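Local coordinates for uncharacterized protein VP1736 (Vibrio parahaemolyticus, PDB 3LXQ) that is of unknown function but contains a sulfatase-family domain of the alkaline phosphatase clan, at residues A[157-163]-A[440-446]. Sequence-based numbering, arbitrary orientation.
Sequences KSQTGFF and QNNWYSS
With CG trans to the backbone nitrogen in both phenylalanines (chi1 -163° in F162, 175° in F163), both rings reach Y444, and the three form an aromatic cluster. F162 approaches obliquely, its CE2 3.4 Å from Y444 CD2, while F163 turns its edge to the tyrosine face in an offset edge-to-face pair with centroids 5.9 Å apart. The carbonyl oxygen of Y444 lies over the centre of the F162 ring and also accepts a hydrogen bond from F163 N, 2.8 Å from Y444 O. On the other side of the F162–S445 pair, S446 N donates to G161 O at 3.0 Å. These two backbone bonds bracket a single beta bridge between F162 and S445, which ties the tail following helix 422-441 to the loop between helices 133-141 and 165-171 in the sulfatase-family domain. The helix itself closes in a Schellman motif, with N442 at positive phi. Beside that turn the K157 chain, bent at chi3 (84°), crosses the N442 side chain and brings NZ to 2.8 Å from Q440 O. F144 meets both the F162 and Y444 rings, edge-to-face with F162, and the tyrosine hydroxyl is hydrogen-bonded to T142 O.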
# COMPACT_ATOMS: atom_id res chain seq x y z
N LYS A 157 -6.75 -2.92 19.92
CA LYS A 157 -6.61 -4.38 19.84
C LYS A 157 -5.50 -4.84 18.88
O LYS A 157 -4.97 -5.94 19.03
CB LYS A 157 -7.94 -5.04 19.47
CG LYS A 157 -9.01 -4.92 20.55
CD LYS A 157 -10.36 -5.45 20.09
CE LYS A 157 -10.48 -6.96 20.26
NZ LYS A 157 -11.79 -7.43 19.71
N SER A 158 -5.16 -4.00 17.91
CA SER A 158 -4.14 -4.35 16.90
C SER A 158 -2.71 -3.91 17.26
O SER A 158 -1.82 -3.95 16.40
CB SER A 158 -4.54 -3.79 15.54
OG SER A 158 -5.38 -2.65 15.66
N GLN A 159 -2.50 -3.51 18.52
CA GLN A 159 -1.20 -2.97 18.93
C GLN A 159 -0.15 -4.05 19.19
O GLN A 159 1.05 -3.77 19.22
CB GLN A 159 -1.36 -2.04 20.15
CG GLN A 159 -2.16 -0.78 19.85
CD GLN A 159 -1.68 -0.05 18.60
OE1 GLN A 159 -2.38 -0.00 17.58
NE2 GLN A 159 -0.47 0.50 18.67
N THR A 160 -0.61 -5.28 19.35
CA THR A 160 0.26 -6.41 19.62
C THR A 160 -0.31 -7.68 19.00
O THR A 160 -1.53 -7.88 19.00
CB THR A 160 0.50 -6.61 21.15
OG1 THR A 160 1.33 -7.75 21.38
CG2 THR A 160 -0.83 -6.78 21.89
N GLY A 161 0.57 -8.53 18.48
CA GLY A 161 0.17 -9.78 17.87
C GLY A 161 -0.87 -9.71 16.75
O GLY A 161 -1.61 -10.66 16.53
N PHE A 162 -0.94 -8.58 16.05
CA PHE A 162 -1.77 -8.49 14.84
C PHE A 162 -0.93 -9.04 13.69
O PHE A 162 0.30 -8.99 13.73
CB PHE A 162 -2.17 -7.04 14.59
CG PHE A 162 -3.35 -6.87 13.64
CD1 PHE A 162 -4.65 -7.07 14.07
CD2 PHE A 162 -3.14 -6.44 12.32
CE1 PHE A 162 -5.72 -6.88 13.22
CE2 PHE A 162 -4.20 -6.27 11.45
CZ PHE A 162 -5.50 -6.48 11.89
N PHE A 163 -1.58 -9.59 12.66
CA PHE A 163 -0.81 -10.07 11.53
C PHE A 163 -0.14 -8.94 10.74
O PHE A 163 -0.80 -7.98 10.32
CB PHE A 163 -1.61 -10.97 10.58
CG PHE A 163 -0.82 -11.35 9.36
CD1 PHE A 163 0.06 -12.42 9.39
CD2 PHE A 163 -0.84 -10.54 8.24
CE1 PHE A 163 0.84 -12.73 8.28
CE2 PHE A 163 -0.05 -10.84 7.13
CZ PHE A 163 0.77 -11.92 7.14
N GLN A 440 -13.12 -6.95 15.44
CA GLN A 440 -13.94 -7.32 16.59
C GLN A 440 -13.65 -8.72 17.13
O GLN A 440 -13.66 -8.93 18.34
CB GLN A 440 -15.42 -7.26 16.25
CG GLN A 440 -15.97 -5.87 16.04
CD GLN A 440 -17.47 -5.88 15.76
OE1 GLN A 440 -18.23 -6.65 16.37
NE2 GLN A 440 -17.90 -5.01 14.85
N ASN A 441 -13.41 -9.67 16.23
CA ASN A 441 -13.33 -11.08 16.61
C ASN A 441 -11.94 -11.69 16.63
O ASN A 441 -11.79 -12.88 16.90
CB ASN A 441 -14.30 -11.92 15.78
CG ASN A 441 -15.75 -11.51 15.99
OD1 ASN A 441 -16.44 -12.10 16.81
ND2 ASN A 441 -16.20 -10.49 15.28
N ASN A 442 -10.93 -10.86 16.36
CA ASN A 442 -9.52 -11.28 16.38
C ASN A 442 -9.21 -12.30 15.31
O ASN A 442 -8.51 -13.29 15.55
CB ASN A 442 -9.11 -11.80 17.77
CG ASN A 442 -9.51 -10.85 18.87
OD1 ASN A 442 -10.46 -11.12 19.61
ND2 ASN A 442 -8.82 -9.72 18.97
N TRP A 443 -9.72 -12.03 14.10
CA TRP A 443 -9.55 -12.94 12.98
C TRP A 443 -8.27 -12.67 12.21
O TRP A 443 -7.99 -13.35 11.22
CB TRP A 443 -10.75 -12.89 12.03
CG TRP A 443 -12.02 -13.48 12.59
CD1 TRP A 443 -12.15 -14.35 13.65
CD2 TRP A 443 -13.35 -13.27 12.09
NE1 TRP A 443 -13.47 -14.67 13.84
CE2 TRP A 443 -14.23 -14.03 12.90
CE3 TRP A 443 -13.88 -12.51 11.04
CZ2 TRP A 443 -15.61 -14.04 12.68
CZ3 TRP A 443 -15.25 -12.52 10.83
CH2 TRP A 443 -16.10 -13.28 11.65
N TYR A 444 -7.48 -11.72 12.69
CA TYR A 444 -6.35 -11.27 11.91
C TYR A 444 -5.06 -11.21 12.74
O TYR A 444 -4.24 -10.31 12.57
CB TYR A 444 -6.68 -9.93 11.23
CG TYR A 444 -6.11 -9.79 9.84
CD1 TYR A 444 -6.75 -10.37 8.73
CD2 TYR A 444 -4.95 -9.06 9.61
CE1 TYR A 444 -6.22 -10.22 7.44
CE2 TYR A 444 -4.42 -8.90 8.34
CZ TYR A 444 -5.06 -9.48 7.26
OH TYR A 444 -4.51 -9.32 6.00
N SER A 445 -4.88 -12.21 13.60
CA SER A 445 -3.72 -12.30 14.47
C SER A 445 -2.52 -12.87 13.73
O SER A 445 -2.65 -13.39 12.62
CB SER A 445 -4.05 -13.23 15.63
OG SER A 445 -3.94 -14.57 15.21
N SER A 446 -1.35 -12.78 14.36
CA SER A 446 -0.13 -13.41 13.83
C SER A 446 0.10 -14.84 14.29
O SER A 446 1.20 -15.37 14.07
CB SER A 446 1.13 -12.55 14.07
OG SER A 446 1.07 -11.81 15.27